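Local coordinates for protein putative peptidase (Chlamydophila abortus, PDB 3CE2) that probably cleaves small bioactive peptides as a zinc-dependent oligopeptidase of the M3B metallopeptidase family, at residues A[282-287]-A[538-543]; A[425-430]-A[534-539]. All blocks are in the same frame, centred on the assembly; numbering follows the deposited sequence.

Both contacts draw on helix 536-553. Interaction 1 packs its 538-543 part against helix 278-289, while interaction 2 sets its first turn against the loop that carries Glu430, a zinc ligand. Their centres are 10 Å apart, they share Tyr538 and Ala539, and they meet directly where Thr540 OG1 comes 3.8 Å from Phe427 CZ. Zinc belongs to interaction 2, where Glu430 binds the metal alongside His402 and His406. Interaction 1 is a step further back: the side chain of Thr540 is about 9 Å from that of Glu430. Helix 536-553 thus touches the loop of the metal site with its first turn and buried helical packing with the next.

Interaction 1: A[282-287]-A[538-543]; sequences TNLIDI and YATGII
Leu284 reaches across from helix 278-289 and meets Ala539, Thr540 and Ile543 on helix 536-553. All the contact from the 282-287 side is made by this one leucine, and its two methyl groups divide the work. CD1 goes to Ile543, meeting the end of that side chain at 3.4 Å from its CD1. CD2 turns to the preceding part of the helix, where it lies 4.3 Å from Ala539 CB and also 4.3 Å from Thr540 CG2. The leucine fork thus spans one turn, from Ala539 to Ile543.

Leu284 owes its reach to CG standing opposite the backbone N (chi1 172°), which extends the branch point towards the partner helix. Ile543 meets it with its longer CG1 branch; the two side chains slide past each other in opposite directions, with their CD1 methyls in contact. Thr540 offers its methyl to the leucine, whereas its hydroxyl makes a weak hydrogen bond back to Gln537 O and also packs on Phe427. No hydrogen bond crosses between the segments; the join is made by apolar carbon alone, and all four touching residues are buried.

With the local axes 11.7 Å apart and turned by 73°, the helices are too widely spaced for their backbones to touch, and side chains bridge the interval. Ile592 on helix 590-607 touches both Leu284 and Ile543, while Ala539 also packs on Val473 of helix 451-487. Four helices therefore converge here, a steeply crossed apolar junction within the largely helical M3 peptidase fold, where helix 536-553 also packs, through Tyr536 and Gln537, on the loop that carries the zinc ligand Glu430.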
ATOM      1  N   THR A 282     -14.588  12.529  -2.461  1.00 43.95           N
ATOM      2  CA  THR A 282     -15.062  13.805  -2.019  1.00 40.85           C
ATOM      3  C   THR A 282     -15.640  13.846  -0.595  1.00 45.34           C
ATOM      4  O   THR A 282     -15.349  14.763   0.153  1.00 48.86           O
ATOM      5  CB  THR A 282     -15.969  14.315  -3.095  1.00 46.11           C
ATOM      6  OG1 THR A 282     -15.161  15.147  -3.928  1.00 44.56           O
ATOM      7  CG2 THR A 282     -17.175  15.073  -2.559  1.00 54.44           C
ATOM      8  N   ASN A 283     -16.403  12.839  -0.185  1.00 46.63           N
ATOM      9  CA  ASN A 283     -16.989  12.879   1.148  1.00 51.43           C
ATOM     10  C   ASN A 283     -15.990  12.495   2.202  1.00 51.27           C
ATOM     11  O   ASN A 283     -16.089  12.911   3.361  1.00 53.34           O
ATOM     12  CB  ASN A 283     -18.233  11.991   1.242  1.00 57.26           C
ATOM     13  CG  ASN A 283     -19.369  12.505   0.385  1.00 60.44           C
ATOM     14  OD1 ASN A 283     -19.527  13.724   0.205  1.00 62.89           O
ATOM     15  ND2 ASN A 283     -20.147  11.585  -0.181  1.00 58.62           N
ATOM     16  N   LEU A 284     -15.017  11.693   1.806  1.00 49.94           N
ATOM     17  CA  LEU A 284     -13.966  11.341   2.725  1.00 43.42           C
ATOM     18  C   LEU A 284     -13.306  12.638   3.168  1.00 41.76           C
ATOM     19  O   LEU A 284     -13.145  12.893   4.363  1.00 44.48           O
ATOM     20  CB  LEU A 284     -12.966  10.421   2.049  1.00 43.10           C
ATOM     21  CG  LEU A 284     -11.724  10.176   2.898  1.00 46.43           C
ATOM     22  CD1 LEU A 284     -12.039   9.211   4.043  1.00 35.91           C
ATOM     23  CD2 LEU A 284     -10.581   9.680   1.988  1.00 45.39           C
ATOM     24  N   ILE A 285     -12.961  13.484   2.206  1.00 39.54           N
ATOM     25  CA  ILE A 285     -12.331  14.761   2.539  1.00 46.00           C
ATOM     26  C   ILE A 285     -13.215  15.631   3.451  1.00 49.54           C
ATOM     27  O   ILE A 285     -12.736  16.197   4.449  1.00 48.45           O
ATOM     28  CB  ILE A 285     -11.974  15.561   1.271  1.00 47.19           C
ATOM     29  CG1 ILE A 285     -10.853  14.865   0.498  1.00 47.90           C
ATOM     30  CG2 ILE A 285     -11.553  16.971   1.648  1.00 48.38           C
ATOM     31  CD1 ILE A 285     -10.748  15.314  -0.945  1.00 43.67           C
ATOM     32  N   ASP A 286     -14.506  15.730   3.114  1.00 45.62           N
ATOM     33  CA  ASP A 286     -15.410  16.581   3.870  1.00 41.47           C
ATOM     34  C   ASP A 286     -15.559  16.045   5.288  1.00 43.39           C
ATOM     35  O   ASP A 286     -15.373  16.785   6.268  1.00 49.96           O
ATOM     36  CB  ASP A 286     -16.757  16.750   3.159  1.00 44.75           C
ATOM     37  CG  ASP A 286     -16.603  17.308   1.707  1.00 61.88           C
ATOM     38  OD1 ASP A 286     -15.560  17.932   1.395  1.00 63.61           O
ATOM     39  OD2 ASP A 286     -17.518  17.123   0.856  1.00 66.98           O
ATOM     40  N   ILE A 287     -15.850  14.759   5.422  1.00 39.24           N
ATOM     41  CA  ILE A 287     -16.073  14.216   6.763  1.00 47.08           C
ATOM     42  C   ILE A 287     -14.820  14.341   7.619  1.00 44.09           C
ATOM     43  O   ILE A 287     -14.894  14.688   8.794  1.00 42.84           O
ATOM     44  CB  ILE A 287     -16.600  12.759   6.752  1.00 49.93           C
ATOM     45  CG1 ILE A 287     -18.122  12.741   6.886  1.00 58.29           C
ATOM     46  CG2 ILE A 287     -16.120  12.040   7.955  1.00 56.35           C
ATOM     47  CD1 ILE A 287     -18.889  13.205   5.629  1.00 64.98           C
ATOM     48  N   TYR A 538      -4.714   5.042   1.313  1.00 47.50           N
ATOM     49  CA  TYR A 538      -4.112   4.709   2.617  1.00 53.77           C
ATOM     50  C   TYR A 538      -5.139   4.912   3.703  1.00 49.29           C
ATOM     51  O   TYR A 538      -5.294   4.095   4.602  1.00 49.84           O
ATOM     52  CB  TYR A 538      -2.892   5.578   2.925  1.00 66.86           C
ATOM     53  CG  TYR A 538      -1.692   5.319   2.035  1.00 71.98           C
ATOM     54  CD1 TYR A 538      -1.538   4.104   1.363  1.00 75.48           C
ATOM     55  CD2 TYR A 538      -0.700   6.280   1.884  1.00 73.24           C
ATOM     56  CE1 TYR A 538      -0.428   3.863   0.550  1.00 76.41           C
ATOM     57  CE2 TYR A 538       0.415   6.047   1.090  1.00 74.64           C
ATOM     58  CZ  TYR A 538       0.544   4.844   0.426  1.00 74.15           C
ATOM     59  OH  TYR A 538       1.649   4.631  -0.364  1.00 75.00           O
ATOM     60  N   ALA A 539      -5.849   6.023   3.579  1.00 48.98           N
ATOM     61  CA  ALA A 539      -6.902   6.418   4.491  1.00 39.46           C
ATOM     62  C   ALA A 539      -8.124   5.488   4.452  1.00 40.71           C
ATOM     63  O   ALA A 539      -8.616   5.039   5.494  1.00 41.03           O
ATOM     64  CB  ALA A 539      -7.309   7.821   4.162  1.00 39.88           C
ATOM     65  N   THR A 540      -8.627   5.204   3.261  1.00 36.49           N
ATOM     66  CA  THR A 540      -9.751   4.290   3.149  1.00 39.29           C
ATOM     67  C   THR A 540      -9.358   2.926   3.732  1.00 39.68           C
ATOM     68  O   THR A 540     -10.082   2.358   4.530  1.00 48.88           O
ATOM     69  CB  THR A 540     -10.252   4.152   1.689  1.00 38.21           C
ATOM     70  OG1 THR A 540      -9.150   3.839   0.837  1.00 53.39           O
ATOM     71  CG2 THR A 540     -10.850   5.451   1.204  1.00 36.62           C
ATOM     72  N   GLY A 541      -8.197   2.406   3.358  1.00 42.32           N
ATOM     73  CA  GLY A 541      -7.683   1.196   3.988  1.00 34.07           C
ATOM     74  C   GLY A 541      -7.730   1.238   5.513  1.00 38.22           C
ATOM     75  O   GLY A 541      -8.301   0.343   6.146  1.00 39.39           O
ATOM     76  N   ILE A 542      -7.163   2.272   6.131  1.00 33.67           N
ATOM     77  CA  ILE A 542      -7.203   2.307   7.593  1.00 39.07           C
ATOM     78  C   ILE A 542      -8.627   2.472   8.154  1.00 41.86           C
ATOM     79  O   ILE A 542      -8.989   1.847   9.170  1.00 39.55           O
ATOM     80  CB  ILE A 542      -6.193   3.307   8.226  1.00 43.66           C
ATOM     81  CG1 ILE A 542      -6.201   3.146   9.744  1.00 46.31           C
ATOM     82  CG2 ILE A 542      -6.511   4.736   7.865  1.00 40.94           C
ATOM     83  CD1 ILE A 542      -4.812   3.172  10.358  1.00 46.78           C
ATOM     84  N   ILE A 543      -9.450   3.267   7.475  1.00 35.99           N
ATOM     85  CA  ILE A 543     -10.842   3.387   7.879  1.00 37.69           C
ATOM     86  C   ILE A 543     -11.509   2.008   7.858  1.00 41.44           C
ATOM     87  O   ILE A 543     -12.136   1.585   8.828  1.00 42.69           O
ATOM     88  CB  ILE A 543     -11.581   4.423   7.021  1.00 39.32           C
ATOM     89  CG1 ILE A 543     -11.171   5.820   7.471  1.00 38.57           C
ATOM     90  CG2 ILE A 543     -13.075   4.282   7.142  1.00 34.19           C
ATOM     91  CD1 ILE A 543     -11.447   6.883   6.439  1.00 43.00           C
TER

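Interaction 2: A[425-430]-A[534-539]. With ZN (zinc ion), chain D.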
ATOM      1  N   PRO A 425      -7.276  -6.352  -5.143  1.00 42.86           N
ATOM      2  CA  PRO A 425      -6.535  -5.230  -5.724  1.00 47.14           C
ATOM      3  C   PRO A 425      -5.802  -4.422  -4.646  1.00 48.95           C
ATOM      4  O   PRO A 425      -6.003  -4.661  -3.442  1.00 41.28           O
ATOM      5  CB  PRO A 425      -7.637  -4.381  -6.363  1.00 42.65           C
ATOM      6  CG  PRO A 425      -8.815  -4.580  -5.465  1.00 40.22           C
ATOM      7  CD  PRO A 425      -8.709  -6.052  -5.000  1.00 45.60           C
ATOM      8  N   ILE A 426      -4.967  -3.478  -5.086  1.00 53.00           N
ATOM      9  CA  ILE A 426      -4.114  -2.689  -4.181  1.00 51.95           C
ATOM     10  C   ILE A 426      -4.962  -1.922  -3.169  1.00 49.69           C
ATOM     11  O   ILE A 426      -4.641  -1.859  -1.987  1.00 49.63           O
ATOM     12  CB  ILE A 426      -3.226  -1.694  -4.958  1.00 54.54           C
ATOM     13  CG1 ILE A 426      -2.268  -2.433  -5.908  1.00 59.09           C
ATOM     14  CG2 ILE A 426      -2.453  -0.784  -3.993  1.00 58.09           C
ATOM     15  CD1 ILE A 426      -1.017  -3.032  -5.227  1.00 62.18           C
ATOM     16  N   PHE A 427      -6.055  -1.351  -3.658  1.00 41.27           N
ATOM     17  CA  PHE A 427      -7.019  -0.682  -2.821  1.00 42.16           C
ATOM     18  C   PHE A 427      -7.376  -1.486  -1.557  1.00 43.37           C
ATOM     19  O   PHE A 427      -7.771  -0.921  -0.568  1.00 42.97           O
ATOM     20  CB  PHE A 427      -8.279  -0.407  -3.654  1.00 44.88           C
ATOM     21  CG  PHE A 427      -9.326   0.392  -2.936  1.00 48.66           C
ATOM     22  CD1 PHE A 427      -9.506   1.735  -3.221  1.00 44.21           C
ATOM     23  CD2 PHE A 427     -10.128  -0.196  -1.969  1.00 44.79           C
ATOM     24  CE1 PHE A 427     -10.461   2.475  -2.555  1.00 41.20           C
ATOM     25  CE2 PHE A 427     -11.068   0.542  -1.305  1.00 44.80           C
ATOM     26  CZ  PHE A 427     -11.235   1.885  -1.599  1.00 43.11           C
ATOM     27  N   LEU A 428      -7.260  -2.807  -1.578  1.00 47.63           N
ATOM     28  CA  LEU A 428      -7.646  -3.582  -0.389  1.00 45.80           C
ATOM     29  C   LEU A 428      -6.460  -4.229   0.309  1.00 43.56           C
ATOM     30  O   LEU A 428      -6.625  -4.901   1.316  1.00 46.52           O
ATOM     31  CB  LEU A 428      -8.652  -4.685  -0.741  1.00 42.28           C
ATOM     32  CG  LEU A 428     -10.035  -4.413  -1.335  1.00 41.53           C
ATOM     33  CD1 LEU A 428     -10.702  -5.755  -1.623  1.00 38.67           C
ATOM     34  CD2 LEU A 428     -10.903  -3.571  -0.380  1.00 40.52           C
ATOM     35  N   ALA A 429      -5.260  -4.034  -0.219  1.00 43.68           N
ATOM     36  CA  ALA A 429      -4.098  -4.796   0.261  1.00 42.75           C
ATOM     37  C   ALA A 429      -3.527  -4.363   1.599  1.00 38.89           C
ATOM     38  O   ALA A 429      -2.647  -5.024   2.133  1.00 49.14           O
ATOM     39  CB  ALA A 429      -2.991  -4.799  -0.796  1.00 44.68           C
ATOM     40  N   GLU A 430      -3.973  -3.246   2.140  1.00 40.26           N
ATOM     41  CA  GLU A 430      -3.405  -2.824   3.412  1.00 45.41           C
ATOM     42  C   GLU A 430      -4.334  -3.080   4.613  1.00 42.37           C
ATOM     43  O   GLU A 430      -3.920  -2.954   5.764  1.00 50.09           O
ATOM     44  CB  GLU A 430      -2.905  -1.362   3.349  1.00 46.58           C
ATOM     45  CG  GLU A 430      -1.432  -1.186   2.878  1.00 56.24           C
ATOM     46  CD  GLU A 430      -0.375  -1.856   3.802  1.00 67.78           C
ATOM     47  OE1 GLU A 430      -0.248  -1.499   5.002  1.00 75.25           O
ATOM     48  OE2 GLU A 430       0.361  -2.736   3.319  1.00 66.68           O
ATOM     49  N   TYR A 534      -3.602   8.206  -5.480  1.00 43.21           N
ATOM     50  CA  TYR A 534      -3.651   6.907  -4.860  1.00 52.15           C
ATOM     51  C   TYR A 534      -3.546   7.006  -3.346  1.00 50.57           C
ATOM     52  O   TYR A 534      -4.065   6.150  -2.618  1.00 52.77           O
ATOM     53  CB  TYR A 534      -2.640   5.934  -5.497  1.00 58.43           C
ATOM     54  CG  TYR A 534      -1.265   5.932  -4.897  1.00 56.51           C
ATOM     55  CD1 TYR A 534      -0.960   5.064  -3.851  1.00 56.53           C
ATOM     56  CD2 TYR A 534      -0.262   6.760  -5.407  1.00 60.73           C
ATOM     57  CE1 TYR A 534       0.297   5.031  -3.268  1.00 59.66           C
ATOM     58  CE2 TYR A 534       1.049   6.766  -4.863  1.00 65.72           C
ATOM     59  N   VAL A 535      -2.914   8.077  -2.880  1.00 45.61           N
ATOM     60  CA  VAL A 535      -2.785   8.339  -1.448  1.00 47.23           C
ATOM     61  C   VAL A 535      -4.080   8.229  -0.608  1.00 46.68           C
ATOM     62  O   VAL A 535      -4.060   7.675   0.503  1.00 47.08           O
ATOM     63  CB  VAL A 535      -2.018   9.659  -1.187  1.00 49.37           C
ATOM     64  CG1 VAL A 535      -2.379  10.251   0.128  1.00 48.95           C
ATOM     65  CG2 VAL A 535      -0.522   9.402  -1.227  1.00 48.53           C
ATOM     66  N   TYR A 536      -5.211   8.690  -1.131  1.00 45.54           N
ATOM     67  CA  TYR A 536      -6.471   8.502  -0.388  1.00 43.61           C
ATOM     68  C   TYR A 536      -6.680   7.045   0.024  1.00 45.08           C
ATOM     69  O   TYR A 536      -7.248   6.777   1.081  1.00 44.83           O
ATOM     70  CB  TYR A 536      -7.690   9.054  -1.145  1.00 46.79           C
ATOM     71  CG  TYR A 536      -8.260   8.119  -2.168  1.00 44.56           C
ATOM     72  CD1 TYR A 536      -9.459   7.454  -1.929  1.00 44.55           C
ATOM     73  CD2 TYR A 536      -7.599   7.890  -3.375  1.00 41.46           C
ATOM     74  CE1 TYR A 536      -9.994   6.560  -2.879  1.00 45.63           C
ATOM     75  CE2 TYR A 536      -8.110   7.010  -4.319  1.00 46.87           C
ATOM     76  CZ  TYR A 536      -9.312   6.346  -4.066  1.00 48.82           C
ATOM     77  OH  TYR A 536      -9.826   5.473  -4.998  1.00 48.60           O
ATOM     78  N   GLN A 537      -6.185   6.103  -0.779  1.00 47.84           N
ATOM     79  CA  GLN A 537      -6.361   4.682  -0.460  1.00 45.14           C
ATOM     80  C   GLN A 537      -5.690   4.275   0.846  1.00 44.29           C
ATOM     81  O   GLN A 537      -6.045   3.258   1.431  1.00 43.40           O
ATOM     82  CB  GLN A 537      -5.862   3.779  -1.584  1.00 40.19           C
ATOM     83  CG  GLN A 537      -6.280   4.196  -2.980  1.00 51.83           C
ATOM     84  CD  GLN A 537      -5.784   3.227  -4.040  1.00 50.21           C
ATOM     85  OE1 GLN A 537      -4.976   2.356  -3.755  1.00 60.04           O
ATOM     86  NE2 GLN A 537      -6.270   3.371  -5.262  1.00 54.90           N
ATOM     87  N   TYR A 538      -4.714   5.042   1.313  1.00 47.50           N
ATOM     88  CA  TYR A 538      -4.112   4.709   2.617  1.00 53.77           C
ATOM     89  C   TYR A 538      -5.139   4.912   3.703  1.00 49.29           C
ATOM     90  O   TYR A 538      -5.294   4.095   4.602  1.00 49.84           O
ATOM     91  CB  TYR A 538      -2.892   5.578   2.925  1.00 66.86           C
ATOM     92  CG  TYR A 538      -1.692   5.319   2.035  1.00 71.98           C
ATOM     93  CD1 TYR A 538      -1.538   4.104   1.363  1.00 75.48           C
ATOM     94  CD2 TYR A 538      -0.700   6.280   1.884  1.00 73.24           C
ATOM     95  CE1 TYR A 538      -0.428   3.863   0.550  1.00 76.41           C
ATOM     96  CE2 TYR A 538       0.415   6.047   1.090  1.00 74.64           C
ATOM     97  CZ  TYR A 538       0.544   4.844   0.426  1.00 74.15           C
ATOM     98  OH  TYR A 538       1.649   4.631  -0.364  1.00 75.00           O
ATOM     99  N   ALA A 539      -5.849   6.023   3.579  1.00 48.98           N
ATOM    100  CA  ALA A 539      -6.902   6.418   4.491  1.00 39.46           C
ATOM    101  C   ALA A 539      -8.124   5.488   4.452  1.00 40.71           C
ATOM    102  O   ALA A 539      -8.616   5.039   5.494  1.00 41.03           O
ATOM    103  CB  ALA A 539      -7.309   7.821   4.162  1.00 39.88           C
TER
HETATM  104 ZN    ZN D 703       2.068  -4.310   4.193  1.00 77.55          ZN
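Phe427 and Gln537 bring the two backbones closest, with their CA atoms 5.9 Å apart. Each segment is turned in on itself: Leu428 N bonds to Pro425 O and Ala429 N to Ile426 O, while Gln537 N bonds to Tyr534 O and Tyr538 N to Val535 O. No hydrogen bond joins the segments.

Phe427 and Gln537 carry most of the contact. A chi1 of -175° swings the Phe427 ring away from its own backbone N and out to Tyr536, whose side chain crosses it at about a right angle and whose OH comes in at the ring edge, in its plane, 3.9 Å from Phe427 CE1. The Gln537 chain, extended beyond CG, passes the same ring at a slant, its CG 4.1 Å from Phe427 CD1, and the amide is inclined by 60° to the ring. Gln537 OE1 lies 3.8 Å from Phe427 CA and also packs near Ile426 CG2. Glu430 folds at chi2 and binds zinc through OE2 at 2.5 Å.

His402 and His406, the histidines of the HExxH motif on helix 394-416, join Glu430 on that zinc. The glutamate loop leads into helix 431-447; Phe427 and Leu428 pack on helix 575-581, and Val535 rests on helix 451-487.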